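Local coordinates for fructuronate-tagaturonate epimerase UxaE from Cohnella laeviribosi in complex with 1 glycerol (Cohnella laeviribosi, PDB 6IL9), which catalyses the epimerisation that interconverts fructuronate and tagaturonate, probably with the help of the zinc ion bound in its TIM barrel, at residues A[40-45]-A[65-70]; A[51-56]-A[72-77]; A[88-93]-A[360-365]; A[350-355]-A[485-490]. All coordinates share one frame; numbering follows the deposited sequence.

Interactions 1 and 2 belong together in the region built on the five-stranded antiparallel sheet, about 26 to 28 Å from the centre of the chain: the first pairs two of its strands, the second joins helices 49-53 and 69-78. They touch where L54 meets A44 and C65. Interactions 3 and 4 lie in the TIM barrel, about 12 Å apart between centres, and meet where F363 packs on L487. Interaction 3 joins the first and last barrel strands, mainly through polar bonds; interaction 4 is apolar helix packing outside strand 363-367. Interactions 1 and 3 are only partly buried, whereas 2 and 4 are buried contacts, although a salt bridge marks the outer side of interaction 2.

Interaction 1 of 4, residues A[40-45]-A[65-70]; sequences KYLVAE and CELSHE
The ring of Y41 has the carbonyl O of C65 at its edge, in the ring plane, 3.7 Å from CD1, and a water bound to OH lies in the same plane. E66 starts away from strand 39-45 but bends at chi2 (-95°), which brings its carboxylate alongside the ring, planes 50° apart, with E66 OE1 obliquely 3.8 Å from Y41 CE1. The water at Y41 OH also donates to E66 OE2, bridging the two polar ends. A second water donates to K40 O and to E66 OE1 and accepts from L67 N, while R39 forms a salt bridge with E66 OE1. Strand 39-45, the middle one of the five-stranded antiparallel sheet, lies between 29-36 and 62-66 and is joined to the latter at the hydrogen-bonded pair L42 and C65: L42 N to C65 O and C65 N to L42 O are both 2.8 Å. Side chains of this pair share one face of the sheet, CB atoms 4.0 Å apart, and buried, weakly polar C65 suits that apolar face. L67 centres an inverse gamma turn and crosses L42 at about a right angle; its CD1 lies 3.7 Å from L42 N, and its CD2 rests on K40 CB. The lysine chain runs on, extended, to Q148. Two direct bonds thus fix the register here, whereas water and R39 satisfy the marginal glutamate, its negative charge probably moderated by the arginine.

Interaction 2 of 4, residues A[51-56]-A[72-77]; sequences YDELRG and RLVLNR
V74 packs tightly against two neighbours, its CG1 lying 3.7 Å from E53 CB and 3.9 Å from L54 CD2. With CG1 anti to the backbone N (chi1 179°), the branched valine offers one methyl to both, and L54 CD2 also reaches L75 CD2 more loosely, at 4.4 Å. The outer side is polar: R77 bends at chi3 (52°) to present NE and NH1 side-on to E53 OE1, at 3.0 and 2.8 Å. Both nitrogens approach from the same face of the carboxylate plane, well above it, yet OE1 lies in the guanidinium plane. H78 NE2 is also hydrogen-bonded to E53 OE1, and a water donates to E53 OE2 and accepts a weak bond from R77 NE. Without the carboxylate, as with an alanine here, R77 is likely to lose its countercharge and H78 its partner. The C-terminal end of short helix 49-53 and the residue after it thus pack on helix 69-78, and L54 and L75 both reach L42 on the face of the antiparallel sheet that carries L42 and A44.

Interaction 3 of 4, residues A[88-93]-A[360-365]; sequences GKQSAT and NGRFHV
T93 and R362 bury the most surface where the TIM barrel closes, strand 93-96 lying parallel to strand 363-367, the first strand beside the eighth. T93 N donates to F363 O at 3.1 Å, nearly along the C=O axis, and a weak bond from V365 N to T93 O continues the ladder. R362 reaches back to the loop before strand 93-96. Its chain leaves with CG anti to the backbone N (chi1 -170°) and turns at chi3, which brings NH1 to K89 O at 2.9 Å, within the guanidinium plane. Q90 NE2 lies over one guanidinium face, the two planes 14° apart; two donors meet, so this is packing, not a hydrogen bond. The arginine's length lets it bind K89 O while also reaching D334 and G337. F363, the third large contributor, suits a buried apolar place: the A92 methyl sits over one face of its ring, 4.3 Å from CZ, and L487 and V489 pack against it. On the sheet face shared by T93 and H364, K339 is a further partner of the threonine hydroxyl. T93 OG1 and H364 ND1 are hydrogen-bonded at 2.6 Å, the hydroxyl lying at the edge of the imidazole, near its plane.

Interaction 4 of 4, residues A[350-355]-A[485-490]; sequences SVFALV and DLLGVK
Apolar packing between F352 and the two leucines L486 and L487 carries this contact. L487 lies obliquely across the phenylalanine, its CD2 methyl 3.7 Å from F352 CD1 and its CG 3.9 Å from F352 CG. L486 comes from another direction, crossing F352 at about a right angle; its CB lies at the ring edge, near the ring plane, and 3.9 Å from F352 CB. In F352, CG stands anti to the carbonyl carbon (chi1 -74°), which lays the ring beside both leucines. The ring also meets that of H483, with the planes at about 45°. V355, one turn further along its helix, adds CG1 at 4.3 Å from L487 CD2. With an alanine here instead of F352 the ring is gone, and its loss is likely to leave a gap beside L487 CD2 and L486 less well packed. Helix 349-358, which connects barrel strands 339-342 and 363-367, is thereby joined to the C-terminal end of helix 469-487 on the outside of the TIM barrel. L487 also reaches V365 of strand 363-367, so a branched apolar residue suits this place between helix and strand. Backbone contacts are secondary. L486 O lies 3.3 Å from A353 CA in a bent CA-H...O contact, and the small A353 side chain allows the helix end to come close.

Interaction 1 of 4, residues A[40-45]-A[65-70]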
loop_
_atom_site.group_PDB
_atom_site.type_symbol
_atom_site.label_atom_id
_atom_site.label_comp_id
_atom_site.label_asym_id
_atom_site.label_seq_id
_atom_site.Cartn_x
_atom_site.Cartn_y
_atom_site.Cartn_z
ATOM N N LYS A 40 -21.090 -11.734 3.295
ATOM C CA LYS A 40 -21.163 -11.885 1.849
ATOM C C LYS A 40 -21.031 -13.350 1.429
ATOM O O LYS A 40 -20.384 -14.153 2.103
ATOM C CB LYS A 40 -20.068 -11.054 1.178
ATOM C CG LYS A 40 -20.218 -9.550 1.401
ATOM C CD LYS A 40 -19.084 -8.764 0.728
ATOM C CE LYS A 40 -19.266 -7.267 0.936
ATOM N NZ LYS A 40 -18.157 -6.465 0.321
ATOM N N TYR A 41 -21.653 -13.685 0.295
ATOM C CA TYR A 41 -21.597 -15.027 -0.282
ATOM C C TYR A 41 -21.559 -14.951 -1.801
ATOM O O TYR A 41 -22.027 -13.985 -2.404
ATOM C CB TYR A 41 -22.817 -15.884 0.093
ATOM C CG TYR A 41 -23.023 -16.124 1.566
ATOM C CD1 TYR A 41 -22.423 -17.204 2.204
ATOM C CD2 TYR A 41 -23.848 -15.291 2.313
ATOM C CE1 TYR A 41 -22.619 -17.431 3.562
ATOM C CE2 TYR A 41 -24.044 -15.502 3.656
ATOM C CZ TYR A 41 -23.438 -16.578 4.277
ATOM O OH TYR A 41 -23.647 -16.778 5.623
ATOM N N LEU A 42 -21.014 -16.008 -2.418
ATOM C CA LEU A 42 -21.234 -16.296 -3.831
ATOM C C LEU A 42 -22.445 -17.207 -3.968
ATOM O O LEU A 42 -22.648 -18.105 -3.146
ATOM C CB LEU A 42 -20.031 -16.995 -4.468
ATOM C CG LEU A 42 -18.657 -16.361 -4.575
ATOM C CD1 LEU A 42 -17.741 -17.315 -5.343
ATOM C CD2 LEU A 42 -18.758 -15.014 -5.266
ATOM N N VAL A 43 -23.235 -16.980 -5.014
ATOM C CA VAL A 43 -24.367 -17.836 -5.373
ATOM C C VAL A 43 -24.153 -18.300 -6.802
ATOM O O VAL A 43 -24.108 -17.476 -7.724
ATOM C CB VAL A 43 -25.716 -17.109 -5.237
ATOM C CG1 VAL A 43 -26.859 -18.035 -5.625
ATOM C CG2 VAL A 43 -25.913 -16.579 -3.826
ATOM N N ALA A 44 -24.046 -19.613 -6.992
ATOM C CA ALA A 44 -23.839 -20.207 -8.304
ATOM C C ALA A 44 -25.076 -20.996 -8.725
ATOM O O ALA A 44 -25.780 -21.568 -7.888
ATOM C CB ALA A 44 -22.610 -21.117 -8.296
ATOM N N GLU A 45 -25.345 -21.007 -10.029
ATOM C CA GLU A 45 -26.482 -21.744 -10.567
ATOM C C GLU A 45 -26.227 -22.045 -12.036
ATOM O O GLU A 45 -25.666 -21.218 -12.757
ATOM C CB GLU A 45 -27.785 -20.954 -10.399
ATOM C CG GLU A 45 -29.044 -21.734 -10.754
ATOM C CD GLU A 45 -30.308 -20.955 -10.447
ATOM O OE1 GLU A 45 -31.363 -21.593 -10.226
ATOM O OE2 GLU A 45 -30.244 -19.705 -10.418
ATOM N N CYS A 65 -21.935 -20.167 -1.425
ATOM C CA CYS A 65 -20.514 -20.353 -1.170
ATOM C C CYS A 65 -19.953 -19.210 -0.344
ATOM O O CYS A 65 -20.246 -18.038 -0.605
ATOM C CB CYS A 65 -19.706 -20.435 -2.476
ATOM S SG CYS A 65 -20.429 -21.495 -3.739
ATOM N N GLU A 66 -19.119 -19.561 0.628
ATOM C CA GLU A 66 -18.384 -18.573 1.396
ATOM C C GLU A 66 -17.281 -17.956 0.543
ATOM O O GLU A 66 -16.784 -18.563 -0.407
ATOM C CB GLU A 66 -17.768 -19.218 2.634
ATOM C CG GLU A 66 -18.776 -19.945 3.494
ATOM C CD GLU A 66 -19.285 -19.078 4.616
ATOM O OE1 GLU A 66 -18.966 -17.868 4.621
ATOM O OE2 GLU A 66 -19.992 -19.608 5.497
ATOM N N LEU A 67 -16.882 -16.739 0.909
ATOM C CA LEU A 67 -15.788 -16.055 0.217
ATOM C C LEU A 67 -14.440 -16.576 0.718
ATOM O O LEU A 67 -13.637 -15.852 1.304
ATOM C CB LEU A 67 -15.899 -14.549 0.416
ATOM C CG LEU A 67 -16.637 -13.750 -0.658
ATOM C CD1 LEU A 67 -17.977 -14.366 -1.011
ATOM C CD2 LEU A 67 -16.802 -12.295 -0.250
ATOM N N SER A 68 -14.195 -17.861 0.464
ATOM C CA SER A 68 -13.014 -18.539 0.971
ATOM C C SER A 68 -11.836 -18.374 0.013
ATOM O O SER A 68 -11.984 -17.999 -1.154
ATOM C CB SER A 68 -13.300 -20.025 1.181
ATOM O OG SER A 68 -13.734 -20.601 -0.038
ATOM N N HIS A 69 -10.646 -18.678 0.525
ATOM C CA HIS A 69 -9.470 -18.662 -0.334
ATOM C C HIS A 69 -9.612 -19.666 -1.472
ATOM O O HIS A 69 -9.317 -19.353 -2.629
ATOM C CB HIS A 69 -8.207 -18.950 0.481
ATOM C CG HIS A 69 -6.976 -19.047 -0.361
ATOM N ND1 HIS A 69 -6.521 -17.994 -1.128
ATOM C CD2 HIS A 69 -6.132 -20.079 -0.597
ATOM C CE1 HIS A 69 -5.433 -18.367 -1.780
ATOM N NE2 HIS A 69 -5.182 -19.631 -1.482
ATOM N N GLU A 70 -10.079 -20.878 -1.167
ATOM C CA GLU A 70 -10.167 -21.895 -2.207
ATOM C C GLU A 70 -11.138 -21.482 -3.305
ATOM O O GLU A 70 -10.877 -21.722 -4.488
ATOM C CB GLU A 70 -10.561 -23.247 -1.601
ATOM C CG GLU A 70 -9.408 -23.967 -0.893
ATOM C CD GLU A 70 -8.190 -24.235 -1.794
ATOM O OE1 GLU A 70 -8.369 -24.556 -2.995
ATOM O OE2 GLU A 70 -7.047 -24.125 -1.291
HETATM O O HOH W 1 -18.309 -15.500 3.131
HETATM O O HOH W 2 -21.839 -18.651 6.966
#

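Interaction 2 of 4, residues A[51-56]-A[72-77]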
loop_
_atom_site.group_PDB
_atom_site.type_symbol
_atom_site.label_atom_id
_atom_site.label_comp_id
_atom_site.label_asym_id
_atom_site.label_seq_id
_atom_site.Cartn_x
_atom_site.Cartn_y
_atom_site.Cartn_z
ATOM N N TYR A 51 -19.633 -24.353 -11.540
ATOM C CA TYR A 51 -20.523 -24.800 -10.469
ATOM C C TYR A 51 -19.909 -25.955 -9.683
ATOM O O TYR A 51 -20.007 -26.001 -8.450
ATOM C CB TYR A 51 -21.882 -25.209 -11.047
ATOM C CG TYR A 51 -22.930 -25.584 -10.007
ATOM C CD1 TYR A 51 -22.951 -26.853 -9.423
ATOM C CD2 TYR A 51 -23.901 -24.669 -9.614
ATOM C CE1 TYR A 51 -23.905 -27.195 -8.476
ATOM C CE2 TYR A 51 -24.862 -25.006 -8.671
ATOM C CZ TYR A 51 -24.858 -26.268 -8.106
ATOM O OH TYR A 51 -25.811 -26.596 -7.168
ATOM N N ASP A 52 -19.275 -26.900 -10.381
ATOM C CA ASP A 52 -18.769 -28.096 -9.715
ATOM C C ASP A 52 -17.576 -27.778 -8.829
ATOM O O ASP A 52 -17.402 -28.393 -7.769
ATOM C CB ASP A 52 -18.389 -29.153 -10.753
ATOM C CG ASP A 52 -19.555 -29.555 -11.629
ATOM O OD1 ASP A 52 -20.706 -29.522 -11.148
ATOM O OD2 ASP A 52 -19.320 -29.912 -12.801
ATOM N N GLU A 53 -16.740 -26.823 -9.248
ATOM C CA GLU A 53 -15.488 -26.559 -8.548
ATOM C C GLU A 53 -15.682 -25.662 -7.331
ATOM O O GLU A 53 -14.933 -25.780 -6.356
ATOM C CB GLU A 53 -14.475 -25.944 -9.516
ATOM C CG GLU A 53 -13.970 -26.938 -10.562
ATOM C CD GLU A 53 -13.351 -26.276 -11.781
ATOM O OE1 GLU A 53 -12.985 -25.082 -11.703
ATOM O OE2 GLU A 53 -13.238 -26.957 -12.827
ATOM N N LEU A 54 -16.670 -24.777 -7.362
ATOM C CA LEU A 54 -16.976 -23.988 -6.177
ATOM C C LEU A 54 -17.433 -24.891 -5.038
ATOM O O LEU A 54 -18.146 -25.879 -5.248
ATOM C CB LEU A 54 -18.049 -22.950 -6.492
ATOM C CG LEU A 54 -17.605 -21.836 -7.437
ATOM C CD1 LEU A 54 -18.818 -21.092 -7.987
ATOM C CD2 LEU A 54 -16.661 -20.889 -6.702
ATOM N N ARG A 55 -16.998 -24.557 -3.831
ATOM C CA ARG A 55 -17.383 -25.268 -2.622
ATOM C C ARG A 55 -18.472 -24.472 -1.916
ATOM O O ARG A 55 -18.282 -23.292 -1.599
ATOM C CB ARG A 55 -16.177 -25.478 -1.705
ATOM C CG ARG A 55 -16.453 -26.359 -0.496
ATOM C CD ARG A 55 -15.218 -27.173 -0.105
ATOM N NE ARG A 55 -14.975 -27.145 1.336
ATOM C CZ ARG A 55 -14.271 -28.061 1.994
ATOM N NH1 ARG A 55 -14.101 -27.953 3.306
ATOM N NH2 ARG A 55 -13.740 -29.086 1.343
ATOM N N GLY A 56 -19.610 -25.114 -1.680
ATOM C CA GLY A 56 -20.694 -24.456 -0.985
ATOM C C GLY A 56 -21.795 -25.438 -0.660
ATOM O O GLY A 56 -21.648 -26.646 -0.846
ATOM N N ARG A 72 -11.743 -18.425 -4.130
ATOM C CA ARG A 72 -11.077 -17.372 -4.891
ATOM C C ARG A 72 -10.193 -17.968 -5.976
ATOM O O ARG A 72 -10.122 -17.437 -7.091
ATOM C CB ARG A 72 -10.253 -16.475 -3.962
ATOM C CG ARG A 72 -9.755 -15.201 -4.624
ATOM C CD ARG A 72 -8.331 -15.367 -5.188
ATOM N NE ARG A 72 -7.342 -15.364 -4.117
ATOM C CZ ARG A 72 -6.028 -15.408 -4.300
ATOM N NH1 ARG A 72 -5.525 -15.469 -5.526
ATOM N NH2 ARG A 72 -5.220 -15.391 -3.251
ATOM N N LEU A 73 -9.521 -19.077 -5.675
ATOM C CA LEU A 73 -8.678 -19.707 -6.686
ATOM C C LEU A 73 -9.525 -20.257 -7.824
ATOM O O LEU A 73 -9.125 -20.198 -8.991
ATOM C CB LEU A 73 -7.829 -20.806 -6.050
ATOM C CG LEU A 73 -6.915 -20.344 -4.911
ATOM C CD1 LEU A 73 -6.174 -21.509 -4.278
ATOM C CD2 LEU A 73 -5.928 -19.312 -5.431
ATOM N N VAL A 74 -10.717 -20.765 -7.507
ATOM C CA VAL A 74 -11.643 -21.196 -8.551
ATOM C C VAL A 74 -12.053 -20.013 -9.423
ATOM O O VAL A 74 -12.055 -20.097 -10.659
ATOM C CB VAL A 74 -12.864 -21.888 -7.923
ATOM C CG1 VAL A 74 -13.834 -22.315 -9.008
ATOM C CG2 VAL A 74 -12.416 -23.060 -7.069
ATOM N N LEU A 75 -12.389 -18.880 -8.798
ATOM C CA LEU A 75 -12.743 -17.705 -9.591
ATOM C C LEU A 75 -11.566 -17.254 -10.453
ATOM O O LEU A 75 -11.753 -16.840 -11.603
ATOM C CB LEU A 75 -13.206 -16.562 -8.682
ATOM C CG LEU A 75 -14.545 -16.685 -7.953
ATOM C CD1 LEU A 75 -14.915 -15.338 -7.335
ATOM C CD2 LEU A 75 -15.642 -17.155 -8.882
ATOM N N ASN A 76 -10.344 -17.338 -9.913
ATOM C CA ASN A 76 -9.157 -16.977 -10.683
ATOM C C ASN A 76 -9.060 -17.796 -11.964
ATOM O O ASN A 76 -8.670 -17.274 -13.016
ATOM C CB ASN A 76 -7.894 -17.194 -9.849
ATOM C CG ASN A 76 -7.613 -16.069 -8.855
ATOM O OD1 ASN A 76 -6.734 -16.219 -8.011
ATOM N ND2 ASN A 76 -8.340 -14.957 -8.948
ATOM N N ARG A 77 -9.398 -19.088 -11.891
ATOM C CA ARG A 77 -9.267 -19.949 -13.062
ATOM C C ARG A 77 -10.274 -19.592 -14.147
ATOM O O ARG A 77 -9.954 -19.655 -15.340
ATOM C CB ARG A 77 -9.414 -21.416 -12.658
ATOM C CG ARG A 77 -9.477 -22.373 -13.857
ATOM C CD ARG A 77 -9.271 -23.830 -13.453
ATOM N NE ARG A 77 -10.165 -24.248 -12.373
ATOM C CZ ARG A 77 -9.815 -24.305 -11.090
ATOM N NH1 ARG A 77 -10.699 -24.695 -10.172
ATOM N NH2 ARG A 77 -8.585 -23.967 -10.723
HETATM O O HOH W 3 -11.594 -25.937 -14.658
#

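Interaction 3 of 4, residues A[88-93]-A[360-365]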
loop_
_atom_site.group_PDB
_atom_site.type_symbol
_atom_site.label_atom_id
_atom_site.label_comp_id
_atom_site.label_asym_id
_atom_site.label_seq_id
_atom_site.Cartn_x
_atom_site.Cartn_y
_atom_site.Cartn_z
ATOM N N GLY A 88 3.666 -2.350 -15.678
ATOM C CA GLY A 88 4.743 -1.621 -16.330
ATOM C C GLY A 88 4.799 -0.188 -15.820
ATOM O O GLY A 88 4.059 0.215 -14.928
ATOM N N LYS A 89 5.692 0.603 -16.416
ATOM C CA LYS A 89 6.088 1.864 -15.795
ATOM C C LYS A 89 5.583 3.110 -16.523
ATOM O O LYS A 89 6.010 4.220 -16.179
ATOM C CB LYS A 89 7.616 1.907 -15.645
ATOM C CG LYS A 89 8.387 1.718 -16.938
ATOM C CD LYS A 89 9.868 1.426 -16.676
ATOM C CE LYS A 89 10.113 -0.059 -16.579
ATOM N NZ LYS A 89 11.558 -0.360 -16.372
ATOM N N GLN A 90 4.661 2.981 -17.481
ATOM C CA GLN A 90 4.214 4.122 -18.281
ATOM C C GLN A 90 2.765 4.521 -18.024
ATOM O O GLN A 90 2.029 4.871 -18.950
ATOM C CB GLN A 90 4.401 3.839 -19.767
ATOM C CG GLN A 90 5.753 4.234 -20.258
ATOM C CD GLN A 90 6.076 5.674 -19.948
ATOM O OE1 GLN A 90 5.277 6.595 -20.195
ATOM N NE2 GLN A 90 7.249 5.881 -19.383
ATOM N N SER A 91 2.340 4.505 -16.768
ATOM C CA SER A 91 0.973 4.872 -16.427
ATOM C C SER A 91 0.959 5.301 -14.969
ATOM O O SER A 91 1.983 5.259 -14.279
ATOM C CB SER A 91 0.005 3.710 -16.669
ATOM O OG SER A 91 0.402 2.580 -15.906
ATOM N N ALA A 92 -0.210 5.725 -14.506
ATOM C CA ALA A 92 -0.394 6.084 -13.104
ATOM C C ALA A 92 -0.904 4.884 -12.311
ATOM O O ALA A 92 -1.744 4.122 -12.791
ATOM C CB ALA A 92 -1.382 7.241 -12.980
ATOM N N THR A 93 -0.379 4.711 -11.095
ATOM C CA THR A 93 -0.837 3.656 -10.199
ATOM C C THR A 93 -1.028 4.233 -8.802
ATOM O O THR A 93 -0.331 5.168 -8.391
ATOM C CB THR A 93 0.155 2.449 -10.144
ATOM O OG1 THR A 93 1.493 2.922 -9.911
ATOM C CG2 THR A 93 0.137 1.631 -11.464
ATOM N N ASN A 360 4.256 14.415 -14.820
ATOM C CA ASN A 360 3.305 14.364 -15.935
ATOM C C ASN A 360 2.297 13.241 -15.725
ATOM O O ASN A 360 1.912 12.531 -16.659
ATOM C CB ASN A 360 4.039 14.222 -17.274
ATOM C CG ASN A 360 3.151 14.513 -18.469
ATOM O OD1 ASN A 360 2.154 15.232 -18.365
ATOM N ND2 ASN A 360 3.519 13.959 -19.622
ATOM N N GLY A 361 1.872 13.063 -14.473
ATOM C CA GLY A 361 0.857 12.074 -14.174
ATOM C C GLY A 361 1.346 10.645 -14.113
ATOM O O GLY A 361 0.519 9.727 -13.999
ATOM N N ARG A 362 2.657 10.425 -14.184
ATOM C CA ARG A 362 3.259 9.091 -14.229
ATOM C C ARG A 362 3.974 8.826 -12.906
ATOM O O ARG A 362 5.166 9.103 -12.757
ATOM C CB ARG A 362 4.238 9.002 -15.393
ATOM C CG ARG A 362 4.728 7.605 -15.678
ATOM C CD ARG A 362 5.696 7.636 -16.845
ATOM N NE ARG A 362 6.968 8.280 -16.513
ATOM C CZ ARG A 362 8.059 7.612 -16.152
ATOM N NH1 ARG A 362 8.016 6.284 -16.051
ATOM N NH2 ARG A 362 9.182 8.270 -15.885
ATOM N N PHE A 363 3.245 8.275 -11.947
ATOM C CA PHE A 363 3.740 8.153 -10.585
ATOM C C PHE A 363 3.160 6.894 -9.975
ATOM O O PHE A 363 2.245 6.280 -10.523
ATOM C CB PHE A 363 3.338 9.379 -9.743
ATOM C CG PHE A 363 1.839 9.647 -9.745
ATOM C CD1 PHE A 363 0.956 8.820 -9.054
ATOM C CD2 PHE A 363 1.318 10.731 -10.440
ATOM C CE1 PHE A 363 -0.422 9.058 -9.080
ATOM C CE2 PHE A 363 -0.067 10.985 -10.462
ATOM C CZ PHE A 363 -0.934 10.154 -9.784
ATOM N N HIS A 364 3.699 6.532 -8.815
ATOM C CA HIS A 364 3.042 5.634 -7.882
ATOM C C HIS A 364 2.909 6.357 -6.550
ATOM O O HIS A 364 3.874 6.963 -6.077
ATOM C CB HIS A 364 3.831 4.333 -7.693
ATOM C CG HIS A 364 3.087 3.308 -6.905
ATOM N ND1 HIS A 364 1.901 2.764 -7.343
ATOM C CD2 HIS A 364 3.334 2.749 -5.693
ATOM C CE1 HIS A 364 1.451 1.905 -6.446
ATOM N NE2 HIS A 364 2.302 1.875 -5.435
ATOM N N VAL A 365 1.719 6.297 -5.952
ATOM C CA VAL A 365 1.483 6.819 -4.608
ATOM C C VAL A 365 0.917 5.685 -3.767
ATOM O O VAL A 365 -0.004 4.995 -4.211
ATOM C CB VAL A 365 0.516 8.016 -4.629
ATOM C CG1 VAL A 365 0.140 8.424 -3.207
ATOM C CG2 VAL A 365 1.137 9.195 -5.385
#

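Interaction 4 of 4, residues A[350-355]-A[485-490]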
loop_
_atom_site.group_PDB
_atom_site.type_symbol
_atom_site.label_atom_id
_atom_site.label_comp_id
_atom_site.label_asym_id
_atom_site.label_seq_id
_atom_site.Cartn_x
_atom_site.Cartn_y
_atom_site.Cartn_z
ATOM N N SER A 350 -0.778 18.674 0.345
ATOM C CA SER A 350 0.073 19.785 -0.069
ATOM C C SER A 350 1.069 19.422 -1.165
ATOM O O SER A 350 1.621 20.333 -1.798
ATOM C CB SER A 350 0.843 20.311 1.147
ATOM O OG SER A 350 -0.038 21.007 1.993
ATOM N N VAL A 351 1.344 18.135 -1.391
ATOM C CA VAL A 351 2.337 17.737 -2.389
ATOM C C VAL A 351 1.720 17.157 -3.655
ATOM O O VAL A 351 2.443 16.992 -4.651
ATOM C CB VAL A 351 3.360 16.736 -1.813
ATOM C CG1 VAL A 351 3.873 17.202 -0.464
ATOM C CG2 VAL A 351 2.758 15.339 -1.726
ATOM N N PHE A 352 0.425 16.845 -3.656
ATOM C CA PHE A 352 -0.135 16.025 -4.725
ATOM C C PHE A 352 -0.117 16.737 -6.067
ATOM O O PHE A 352 0.227 16.127 -7.087
ATOM C CB PHE A 352 -1.552 15.610 -4.377
ATOM C CG PHE A 352 -1.628 14.556 -3.316
ATOM C CD1 PHE A 352 -0.558 13.713 -3.068
ATOM C CD2 PHE A 352 -2.779 14.405 -2.576
ATOM C CE1 PHE A 352 -0.642 12.738 -2.087
ATOM C CE2 PHE A 352 -2.870 13.433 -1.593
ATOM C CZ PHE A 352 -1.816 12.604 -1.346
ATOM N N ALA A 353 -0.502 18.016 -6.112
ATOM C CA ALA A 353 -0.497 18.700 -7.400
ATOM C C ALA A 353 0.919 18.796 -7.954
ATOM O O ALA A 353 1.141 18.627 -9.164
ATOM C CB ALA A 353 -1.125 20.088 -7.269
ATOM N N LEU A 354 1.888 19.062 -7.078
ATOM C CA LEU A 354 3.285 19.089 -7.494
ATOM C C LEU A 354 3.713 17.743 -8.058
ATOM O O LEU A 354 4.386 17.675 -9.095
ATOM C CB LEU A 354 4.174 19.470 -6.304
ATOM C CG LEU A 354 4.063 20.915 -5.812
ATOM C CD1 LEU A 354 4.836 21.072 -4.509
ATOM C CD2 LEU A 354 4.598 21.882 -6.849
ATOM N N VAL A 355 3.362 16.657 -7.373
ATOM C CA VAL A 355 3.767 15.337 -7.853
ATOM C C VAL A 355 3.166 15.078 -9.227
ATOM O O VAL A 355 3.852 14.624 -10.148
ATOM C CB VAL A 355 3.368 14.245 -6.847
ATOM C CG1 VAL A 355 3.487 12.861 -7.487
ATOM C CG2 VAL A 355 4.266 14.338 -5.611
ATOM N N ASP A 485 -8.119 13.533 -7.283
ATOM C CA ASP A 485 -8.394 14.853 -7.847
ATOM C C ASP A 485 -7.187 15.777 -7.719
ATOM O O ASP A 485 -6.810 16.460 -8.677
ATOM C CB ASP A 485 -9.610 15.463 -7.145
ATOM C CG ASP A 485 -10.909 14.745 -7.496
ATOM O OD1 ASP A 485 -10.893 13.907 -8.422
ATOM O OD2 ASP A 485 -11.938 15.019 -6.836
ATOM N N LEU A 486 -6.566 15.815 -6.537
ATOM C CA LEU A 486 -5.437 16.724 -6.345
ATOM C C LEU A 486 -4.189 16.235 -7.070
ATOM O O LEU A 486 -3.336 17.046 -7.457
ATOM C CB LEU A 486 -5.154 16.912 -4.854
ATOM C CG LEU A 486 -6.181 17.784 -4.134
ATOM C CD1 LEU A 486 -6.015 17.683 -2.629
ATOM C CD2 LEU A 486 -5.991 19.211 -4.603
ATOM N N LEU A 487 -4.056 14.920 -7.265
ATOM C CA LEU A 487 -2.959 14.414 -8.078
ATOM C C LEU A 487 -3.145 14.724 -9.550
ATOM O O LEU A 487 -2.202 14.526 -10.323
ATOM C CB LEU A 487 -2.814 12.893 -7.906
ATOM C CG LEU A 487 -2.191 12.457 -6.572
ATOM C CD1 LEU A 487 -2.550 11.008 -6.242
ATOM C CD2 LEU A 487 -0.674 12.633 -6.599
ATOM N N GLY A 488 -4.326 15.188 -9.956
ATOM C CA GLY A 488 -4.587 15.459 -11.355
ATOM C C GLY A 488 -5.020 14.272 -12.187
ATOM O O GLY A 488 -4.956 14.335 -13.421
ATOM N N VAL A 489 -5.464 13.193 -11.554
ATOM C CA VAL A 489 -5.842 11.996 -12.293
ATOM C C VAL A 489 -7.055 12.282 -13.162
ATOM O O VAL A 489 -8.088 12.755 -12.670
ATOM C CB VAL A 489 -6.137 10.844 -11.331
ATOM C CG1 VAL A 489 -6.686 9.652 -12.114
ATOM C CG2 VAL A 489 -4.898 10.493 -10.548
ATOM N N LYS A 490 -6.934 11.954 -14.450
ATOM C CA LYS A 490 -7.987 12.089 -15.459
ATOM C C LYS A 490 -8.367 13.541 -15.723
ATOM O O LYS A 490 -8.743 14.277 -14.809
ATOM C CB LYS A 490 -9.239 11.284 -15.078
ATOM C CG LYS A 490 -10.420 11.688 -15.948
ATOM C CD LYS A 490 -11.663 10.870 -15.701
ATOM C CE LYS A 490 -12.186 10.263 -17.007
ATOM N NZ LYS A 490 -11.414 9.095 -17.544
#